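Local coordinates for protein thiamin pyrophosphokinase (Geobacillus thermodenitrificans, PDB 3K94) that probably transfers a pyrophosphate group from ATP to thiamin, making the cofactor thiamin diphosphate, at residues G168-L173 with S187-Q192; Y141-D146 with M206-D211. One frame throughout, in Å; residues are numbered along the deposited sequence.

Interaction 1: residues G168-L173 with S187-Q192; sequences GFKYPL and SNELIQ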
ATOM      1  N   GLY B 168      -4.166 -19.934 -18.024  1.00 29.86           N
ATOM      2  CA  GLY B 168      -5.162 -20.296 -17.025  1.00 26.22           C
ATOM      3  C   GLY B 168      -6.067 -19.183 -16.503  1.00 26.09           C
ATOM      4  O   GLY B 168      -6.875 -19.402 -15.586  1.00 24.50           O
ATOM      5  N   PHE B 169      -5.946 -17.996 -17.091  1.00 22.83           N
ATOM      6  CA  PHE B 169      -6.697 -16.827 -16.628  1.00 26.69           C
ATOM      7  C   PHE B 169      -7.856 -16.459 -17.555  1.00 30.84           C
ATOM      8  O   PHE B 169      -7.895 -16.866 -18.716  1.00 27.58           O
ATOM      9  CB  PHE B 169      -5.777 -15.614 -16.498  1.00 24.12           C
ATOM     10  CG  PHE B 169      -4.777 -15.735 -15.387  1.00 25.56           C
ATOM     11  CD1 PHE B 169      -3.620 -16.489 -15.552  1.00 21.29           C
ATOM     12  CD2 PHE B 169      -4.991 -15.097 -14.175  1.00 26.89           C
ATOM     13  CE1 PHE B 169      -2.698 -16.608 -14.518  1.00 21.48           C
ATOM     14  CE2 PHE B 169      -4.081 -15.207 -13.146  1.00 16.07           C
ATOM     15  CZ  PHE B 169      -2.931 -15.967 -13.315  1.00 25.59           C
ATOM     16  N   LYS B 170      -8.780 -15.669 -17.012  1.00 30.99           N
ATOM     17  CA  LYS B 170      -9.926 -15.152 -17.735  1.00 28.24           C
ATOM     18  C   LYS B 170      -9.518 -14.415 -19.009  1.00 28.85           C
ATOM     19  O   LYS B 170     -10.036 -14.701 -20.085  1.00 29.56           O
ATOM     20  CB  LYS B 170     -10.730 -14.241 -16.811  1.00 27.15           C
ATOM     21  CG  LYS B 170     -11.954 -13.573 -17.442  1.00 26.43           C
ATOM     22  CD  LYS B 170     -12.647 -12.680 -16.390  1.00 26.08           C
ATOM     23  CE  LYS B 170     -13.878 -11.976 -16.941  1.00 25.54           C
ATOM     24  NZ  LYS B 170     -14.500 -11.073 -15.929  1.00 26.75           N
ATOM     25  N   TYR B 171      -8.594 -13.467 -18.885  1.00 27.14           N
ATOM     26  CA  TYR B 171      -8.101 -12.726 -20.040  1.00 27.42           C
ATOM     27  C   TYR B 171      -6.719 -13.231 -20.382  1.00 27.74           C
ATOM     28  O   TYR B 171      -5.829 -13.212 -19.544  1.00 28.94           O
ATOM     29  CB  TYR B 171      -8.038 -11.224 -19.740  1.00 26.13           C
ATOM     30  CG  TYR B 171      -9.256 -10.685 -19.027  1.00 27.58           C
ATOM     31  CD1 TYR B 171     -10.495 -10.653 -19.654  1.00 28.36           C
ATOM     32  CD2 TYR B 171      -9.163 -10.185 -17.735  1.00 27.68           C
ATOM     33  CE1 TYR B 171     -11.617 -10.152 -19.004  1.00 30.63           C
ATOM     34  CE2 TYR B 171     -10.273  -9.681 -17.079  1.00 28.74           C
ATOM     35  CZ  TYR B 171     -11.503  -9.667 -17.717  1.00 33.95           C
ATOM     36  OH  TYR B 171     -12.617  -9.164 -17.067  1.00 34.10           O
ATOM     37  N   PRO B 172      -6.520 -13.668 -21.625  1.00 34.96           N
ATOM     38  CA  PRO B 172      -5.243 -14.288 -21.964  1.00 40.84           C
ATOM     39  C   PRO B 172      -4.209 -13.242 -22.380  1.00 40.80           C
ATOM     40  O   PRO B 172      -4.544 -12.209 -22.965  1.00 45.41           O
ATOM     41  CB  PRO B 172      -5.603 -15.146 -23.179  1.00 47.12           C
ATOM     42  CG  PRO B 172      -6.838 -14.447 -23.806  1.00 48.30           C
ATOM     43  CD  PRO B 172      -7.315 -13.388 -22.829  1.00 44.89           C
ATOM     44  N   LEU B 173      -2.951 -13.511 -22.076  1.00 32.61           N
ATOM     45  CA  LEU B 173      -1.872 -12.651 -22.525  1.00 30.46           C
ATOM     46  C   LEU B 173      -0.713 -13.534 -22.960  1.00 30.36           C
ATOM     47  O   LEU B 173      -0.343 -14.493 -22.269  1.00 28.12           O
ATOM     48  CB  LEU B 173      -1.426 -11.694 -21.415  1.00 31.45           C
ATOM     49  CG  LEU B 173      -2.280 -10.466 -21.093  1.00 37.57           C
ATOM     50  CD1 LEU B 173      -1.771  -9.743 -19.838  1.00 35.24           C
ATOM     51  CD2 LEU B 173      -2.310  -9.509 -22.268  1.00 41.40           C
ATOM     52  N   SER B 187      -5.429  -6.329 -14.406  1.00 21.92           N
ATOM     53  CA  SER B 187      -6.352  -7.073 -13.561  1.00 24.27           C
ATOM     54  C   SER B 187      -6.678  -8.381 -14.249  1.00 26.88           C
ATOM     55  O   SER B 187      -6.811  -8.432 -15.478  1.00 28.33           O
ATOM     56  CB  SER B 187      -7.653  -6.299 -13.360  1.00 27.26           C
ATOM     57  OG  SER B 187      -7.395  -4.953 -13.047  1.00 38.52           O
ATOM     58  N   ASN B 188      -6.837  -9.442 -13.474  1.00 24.83           N
ATOM     59  CA  ASN B 188      -7.193 -10.709 -14.082  1.00 25.64           C
ATOM     60  C   ASN B 188      -7.747 -11.652 -13.030  1.00 24.42           C
ATOM     61  O   ASN B 188      -7.884 -11.295 -11.862  1.00 26.00           O
ATOM     62  CB  ASN B 188      -5.988 -11.309 -14.835  1.00 24.08           C
ATOM     63  CG  ASN B 188      -6.388 -12.047 -16.124  1.00 26.01           C
ATOM     64  OD1 ASN B 188      -7.398 -12.755 -16.166  1.00 24.68           O
ATOM     65  ND2 ASN B 188      -5.577 -11.902 -17.171  1.00 21.61           N
ATOM     66  N   GLU B 189      -8.094 -12.848 -13.458  1.00 25.29           N
ATOM     67  CA  GLU B 189      -8.719 -13.804 -12.569  1.00 21.99           C
ATOM     68  C   GLU B 189      -8.286 -15.193 -12.997  1.00 25.82           C
ATOM     69  O   GLU B 189      -8.342 -15.544 -14.183  1.00 30.66           O
ATOM     70  CB  GLU B 189     -10.234 -13.663 -12.644  1.00 21.13           C
ATOM     71  CG  GLU B 189     -11.003 -14.520 -11.662  1.00 25.75           C
ATOM     72  CD  GLU B 189     -12.492 -14.489 -11.946  1.00 33.96           C
ATOM     73  OE1 GLU B 189     -12.903 -13.716 -12.840  1.00 31.43           O
ATOM     74  OE2 GLU B 189     -13.249 -15.223 -11.281  1.00 36.22           O
ATOM     75  N   LEU B 190      -7.830 -15.988 -12.041  1.00 21.77           N
ATOM     76  CA  LEU B 190      -7.459 -17.347 -12.368  1.00 24.87           C
ATOM     77  C   LEU B 190      -8.760 -18.111 -12.620  1.00 28.66           C
ATOM     78  O   LEU B 190      -9.613 -18.191 -11.740  1.00 31.66           O
ATOM     79  CB  LEU B 190      -6.648 -17.981 -11.234  1.00 22.55           C
ATOM     80  CG  LEU B 190      -6.111 -19.388 -11.514  1.00 24.53           C
ATOM     81  CD1 LEU B 190      -5.090 -19.331 -12.636  1.00 22.22           C
ATOM     82  CD2 LEU B 190      -5.502 -20.035 -10.250  1.00 23.28           C
ATOM     83  N   ILE B 191      -8.930 -18.642 -13.824  1.00 24.49           N
ATOM     84  CA  ILE B 191     -10.149 -19.372 -14.136  1.00 29.13           C
ATOM     85  C   ILE B 191      -9.934 -20.878 -13.935  1.00 30.43           C
ATOM     86  O   ILE B 191     -10.788 -21.578 -13.394  1.00 30.92           O
ATOM     87  CB  ILE B 191     -10.638 -19.095 -15.575  1.00 31.99           C
ATOM     88  CG1 ILE B 191     -11.130 -17.654 -15.703  1.00 31.13           C
ATOM     89  CG2 ILE B 191     -11.776 -20.027 -15.928  1.00 31.89           C
ATOM     90  CD1 ILE B 191     -12.266 -17.325 -14.734  1.00 27.47           C
ATOM     91  N   GLN B 192      -8.788 -21.378 -14.370  1.00 27.19           N
ATOM     92  CA  GLN B 192      -8.533 -22.806 -14.244  1.00 26.41           C
ATOM     93  C   GLN B 192      -8.072 -23.168 -12.828  1.00 32.40           C
ATOM     94  O   GLN B 192      -7.956 -22.306 -11.953  1.00 30.51           O
ATOM     95  CB  GLN B 192      -7.520 -23.271 -15.284  1.00 26.64           C
ATOM     96  CG  GLN B 192      -7.929 -23.002 -16.740  1.00 38.36           C
ATOM     97  CD  GLN B 192      -9.123 -23.829 -17.177  1.00 51.84           C
ATOM     98  OE1 GLN B 192      -9.547 -24.744 -16.472  1.00 58.62           O
ATOM     99  NE2 GLN B 192      -9.675 -23.508 -18.345  1.00 58.22           N
TER

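Interaction 2: residues Y141-D146 with M206-D211; sequences YTVMYD and MIRSSD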
ATOM      1  N   TYR B 141       6.304 -18.768 -13.209  1.00 19.88           N
ATOM      2  CA  TYR B 141       5.810 -18.966 -11.856  1.00 20.46           C
ATOM      3  C   TYR B 141       4.434 -19.565 -11.908  1.00 22.48           C
ATOM      4  O   TYR B 141       3.674 -19.285 -12.830  1.00 27.97           O
ATOM      5  CB  TYR B 141       5.767 -17.626 -11.114  1.00 23.70           C
ATOM      6  CG  TYR B 141       7.123 -16.972 -11.005  1.00 24.35           C
ATOM      7  CD1 TYR B 141       8.002 -17.327  -9.980  1.00 29.22           C
ATOM      8  CD2 TYR B 141       7.537 -16.020 -11.934  1.00 21.92           C
ATOM      9  CE1 TYR B 141       9.251 -16.747  -9.881  1.00 28.69           C
ATOM     10  CE2 TYR B 141       8.786 -15.429 -11.843  1.00 22.91           C
ATOM     11  CZ  TYR B 141       9.639 -15.803 -10.816  1.00 26.51           C
ATOM     12  OH  TYR B 141      10.882 -15.225 -10.710  1.00 27.45           O
ATOM     13  N   THR B 142       4.098 -20.379 -10.919  1.00 23.90           N
ATOM     14  CA  THR B 142       2.760 -20.951 -10.854  1.00 29.58           C
ATOM     15  C   THR B 142       1.835 -20.075 -10.038  1.00 29.54           C
ATOM     16  O   THR B 142       2.274 -19.277  -9.206  1.00 27.23           O
ATOM     17  CB  THR B 142       2.749 -22.366 -10.217  1.00 28.77           C
ATOM     18  OG1 THR B 142       3.215 -22.279  -8.865  1.00 28.66           O
ATOM     19  CG2 THR B 142       3.632 -23.318 -11.001  1.00 26.31           C
ATOM     20  N   VAL B 143       0.544 -20.245 -10.286  1.00 23.30           N
ATOM     21  CA  VAL B 143      -0.490 -19.626  -9.493  1.00 22.26           C
ATOM     22  C   VAL B 143      -1.513 -20.739  -9.306  1.00 24.82           C
ATOM     23  O   VAL B 143      -1.963 -21.329 -10.281  1.00 30.62           O
ATOM     24  CB  VAL B 143      -1.117 -18.434 -10.266  1.00 33.39           C
ATOM     25  CG1 VAL B 143      -2.297 -17.860  -9.519  1.00 32.95           C
ATOM     26  CG2 VAL B 143      -0.076 -17.365 -10.523  1.00 32.95           C
HETATM   27  N   MSE B 144      -1.872 -21.046  -8.066  1.00 23.97           N
HETATM   28  CA  MSE B 144      -2.790 -22.148  -7.811  1.00 26.99           C
HETATM   29  C   MSE B 144      -4.111 -21.615  -7.308  1.00 26.82           C
HETATM   30  O   MSE B 144      -4.142 -20.640  -6.568  1.00 30.93           O
HETATM   31  CB  MSE B 144      -2.203 -23.127  -6.781  1.00 29.13           C
HETATM   32  CG  MSE B 144      -0.757 -23.540  -7.053  1.00 33.95           C
HETATM   33 SE   MSE B 144      -0.487 -24.465  -8.769  0.78 42.64          SE
HETATM   34  CE  MSE B 144      -1.714 -25.944  -8.490  1.00 51.20           C
ATOM     35  N   TYR B 145      -5.207 -22.252  -7.707  1.00 27.46           N
ATOM     36  CA  TYR B 145      -6.506 -21.830  -7.215  1.00 32.21           C
ATOM     37  C   TYR B 145      -6.456 -21.694  -5.700  1.00 33.22           C
ATOM     38  O   TYR B 145      -5.919 -22.557  -5.013  1.00 26.65           O
ATOM     39  CB  TYR B 145      -7.621 -22.796  -7.604  1.00 36.62           C
ATOM     40  CG  TYR B 145      -8.905 -22.428  -6.912  1.00 39.16           C
ATOM     41  CD1 TYR B 145      -9.668 -21.369  -7.367  1.00 36.71           C
ATOM     42  CD2 TYR B 145      -9.330 -23.103  -5.772  1.00 44.16           C
ATOM     43  CE1 TYR B 145     -10.835 -21.003  -6.735  1.00 43.26           C
ATOM     44  CE2 TYR B 145     -10.506 -22.738  -5.122  1.00 44.80           C
ATOM     45  CZ  TYR B 145     -11.251 -21.685  -5.616  1.00 46.47           C
ATOM     46  OH  TYR B 145     -12.421 -21.301  -4.998  1.00 50.80           O
ATOM     47  N   ASP B 146      -7.002 -20.595  -5.183  1.00 34.39           N
ATOM     48  CA  ASP B 146      -7.018 -20.366  -3.737  1.00 32.11           C
ATOM     49  C   ASP B 146      -8.308 -19.670  -3.328  1.00 37.40           C
ATOM     50  O   ASP B 146      -8.604 -18.557  -3.780  1.00 31.33           O
ATOM     51  CB  ASP B 146      -5.808 -19.537  -3.305  1.00 30.52           C
ATOM     52  CG  ASP B 146      -5.671 -19.442  -1.797  1.00 35.31           C
ATOM     53  OD1 ASP B 146      -6.708 -19.508  -1.094  1.00 33.45           O
ATOM     54  OD2 ASP B 146      -4.519 -19.296  -1.320  1.00 38.21           O
HETATM   55  N   MSE B 206       3.045  -8.974  -8.131  1.00 24.48           N
HETATM   56  CA  MSE B 206       1.721  -9.587  -8.157  1.00 21.64           C
HETATM   57  C   MSE B 206       0.973  -9.382  -6.850  1.00 21.53           C
HETATM   58  O   MSE B 206       1.522  -9.595  -5.778  1.00 19.18           O
HETATM   59  CB  MSE B 206       1.781 -11.084  -8.465  1.00 18.07           C
HETATM   60  CG  MSE B 206       0.388 -11.734  -8.440  1.00 20.17           C
HETATM   61 SE   MSE B 206       0.333 -13.664  -8.866  1.00 34.66          SE
HETATM   62  CE  MSE B 206       1.600 -14.341  -7.518  1.00 18.56           C
ATOM     63  N   ILE B 207      -0.283  -8.963  -6.946  1.00 22.06           N
ATOM     64  CA  ILE B 207      -1.148  -8.938  -5.779  1.00 19.59           C
ATOM     65  C   ILE B 207      -2.380  -9.802  -6.020  1.00 17.96           C
ATOM     66  O   ILE B 207      -3.091  -9.617  -7.002  1.00 20.41           O
ATOM     67  CB  ILE B 207      -1.563  -7.507  -5.405  1.00 18.07           C
ATOM     68  CG1 ILE B 207      -0.328  -6.683  -5.023  1.00 18.89           C
ATOM     69  CG2 ILE B 207      -2.565  -7.542  -4.248  1.00 21.45           C
ATOM     70  CD1 ILE B 207      -0.561  -5.165  -5.028  1.00 22.03           C
ATOM     71  N   ARG B 208      -2.596 -10.777  -5.141  1.00 21.82           N
ATOM     72  CA  ARG B 208      -3.823 -11.562  -5.154  1.00 20.15           C
ATOM     73  C   ARG B 208      -4.626 -11.088  -3.976  1.00 20.26           C
ATOM     74  O   ARG B 208      -4.112 -10.996  -2.865  1.00 24.54           O
ATOM     75  CB  ARG B 208      -3.544 -13.068  -5.040  1.00 23.77           C
ATOM     76  CG  ARG B 208      -2.676 -13.640  -6.151  1.00 23.61           C
ATOM     77  CD  ARG B 208      -2.441 -15.142  -5.958  1.00 25.36           C
ATOM     78  NE  ARG B 208      -3.633 -15.924  -6.283  1.00 27.35           N
ATOM     79  CZ  ARG B 208      -3.716 -17.257  -6.243  1.00 29.12           C
ATOM     80  NH1 ARG B 208      -2.674 -18.004  -5.889  1.00 21.87           N
ATOM     81  NH2 ARG B 208      -4.862 -17.843  -6.552  1.00 34.31           N
ATOM     82  N   SER B 209      -5.885 -10.759  -4.202  1.00 19.09           N
ATOM     83  CA  SER B 209      -6.659 -10.173  -3.134  1.00 20.97           C
ATOM     84  C   SER B 209      -8.085 -10.694  -3.089  1.00 24.04           C
ATOM     85  O   SER B 209      -8.521 -11.432  -3.969  1.00 21.32           O
ATOM     86  CB  SER B 209      -6.658  -8.647  -3.261  1.00 20.24           C
ATOM     87  OG  SER B 209      -7.147  -8.224  -4.528  1.00 23.95           O
ATOM     88  N   SER B 210      -8.801 -10.281  -2.055  1.00 26.20           N
ATOM     89  CA  SER B 210     -10.200 -10.615  -1.890  1.00 30.56           C
ATOM     90  C   SER B 210     -10.908  -9.398  -1.300  1.00 29.32           C
ATOM     91  O   SER B 210     -10.258  -8.461  -0.853  1.00 27.57           O
ATOM     92  CB  SER B 210     -10.339 -11.806  -0.946  1.00 30.26           C
ATOM     93  OG  SER B 210     -11.551 -11.730  -0.230  1.00 37.49           O
ATOM     94  N   ASP B 211     -12.234  -9.403  -1.322  1.00 32.01           N
ATOM     95  CA  ASP B 211     -13.019  -8.424  -0.565  1.00 36.76           C
ATOM     96  C   ASP B 211     -14.327  -9.082  -0.106  1.00 39.44           C
ATOM     97  O   ASP B 211     -14.540 -10.266  -0.369  1.00 37.26           O
ATOM     98  CB  ASP B 211     -13.267  -7.132  -1.371  1.00 31.75           C
ATOM     99  CG  ASP B 211     -13.824  -7.397  -2.771  1.00 38.02           C
ATOM    100  OD1 ASP B 211     -14.404  -8.484  -3.002  1.00 39.71           O
ATOM    101  OD2 ASP B 211     -13.684  -6.503  -3.643  1.00 34.65           O
TER
HETATM  102  O   HOH W   1      -7.726 -18.245  -6.558  1.00 26.82           O

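Interaction 1: residues G168-L173 with S187-Q192
Phe169 and Leu190 form a single beta bridge, their CA atoms 4.4 Å apart, where the loop 168-173 runs roughly antiparallel to 187-192. On one flank of the bridge Lys170 N donates to Glu189 O (2.9 Å). On the other, Gly168 O is gripped twice, by Ile191 N at 2.8 Å and by Gln192 N along an almost straight N-H...O line, so two successive N-H groups converge on one carbonyl. Gly168 sits at positive phi (92°), a conformation easiest for a residue without CB.

The amide of Asn188 reads the backbone of Tyr171 from both ends. Its OD1 accepts from Tyr171 N at 3.1 Å, and its ND2 donates to a lone pair of Tyr171 O, which lies in the plane of the Asn188 amide, at 2.7 Å. OD1 also takes Glu189 N from its own segment, so three hydrogen bonds fix the rotation of this buried amide; chi1 of -144°, off the usual staggered values, is probably held there by these bonds. Phe169 packs its CB against the same OD1, while Leu190 CD1 lies over one face of the ring, 4.1 Å from the centroid, as a CH-pi contact. Ile191 CG1 packs on the N, CA and CB of Lys170. The extended Lys170 chain passes Glu189 OE1 with NZ 4.4 Å away, too far for a salt bridge, and NZ bonds Tyr171 OH instead. Beyond the single beta bridge, the Asn188 side-chain amide thus pairs with the N-H and C=O of Tyr171, joining the loop after strand 165-167 to the end of strand 187-188 in the all-beta, probably thiamin-binding domain.

Interaction 2: residues Y141-D146 with M206-D211
Val143 CG1 lies over the centre of one face of the Arg208 guanidinium, 3.6 Å above its plane, while Met144 O sits at the edge, close to that plane. Both terminal nitrogens, NH2 at 2.9 Å and NH1 at 3.1 Å, donate end-on to Met144 O. The hydrogen bonds are bent, as expected when two N-H groups converge on one acceptor; NH2 stands above the carbonyl plane and NH1 is only tilted from it. With the methyl on its face and the carbonyl at its edge, the guanidinium is set in both tilt and rotation. A bend at chi3 (74°) in the otherwise extended Arg208 side chain turns the group to this carbonyl.

Water 1 accepts from Asp146 N at 2.8 Å and, weakly, from Arg208 NH2, extending the link past the strand end. The Asp146 carboxylate does not pair with the arginine: its OD1 takes Arg148 N. On the other branch of Val143, CG2 meets the selenium of Met206 at 4.1 Å.

Strands 141-144 and 206-209 run nearly parallel, 7° apart, with axes 11.1 Å from each other, and belong to different sheets packed face to face. Val143 and Met206 both touch Phe197 of strand 194-199 and Tyr154 of strand 151-156, while Arg208 rests on Val132 of strand 131-136. Ile207 packs on Phe110, and Ser209 OG hydrogen-bonds Asp107, both of the second subunit.

In the fold
After the N-terminal strands and helices and strand 131-136, the chain reaches strand 139-144, where 141-146 supplies one half of interaction 2. It then passes through strands 151-156 and 165-167 to the loop 168-173, and interaction 1 closes a short loop when 187-192 comes back beside it. After strand 194-199, strand 204-209 brings 206-211 to complete interaction 2, so interaction 1 is nested inside that longer loop. Interaction 2 joins the three-stranded sheet to the large mixed sheet; interaction 1 joins the exit of strand 165-167 to the outermost strand 187-188 of the mixed sheet. The two meet directly: Leu190 CD2 packs on the backbone of 143-145, and Phe169 reaches Val143.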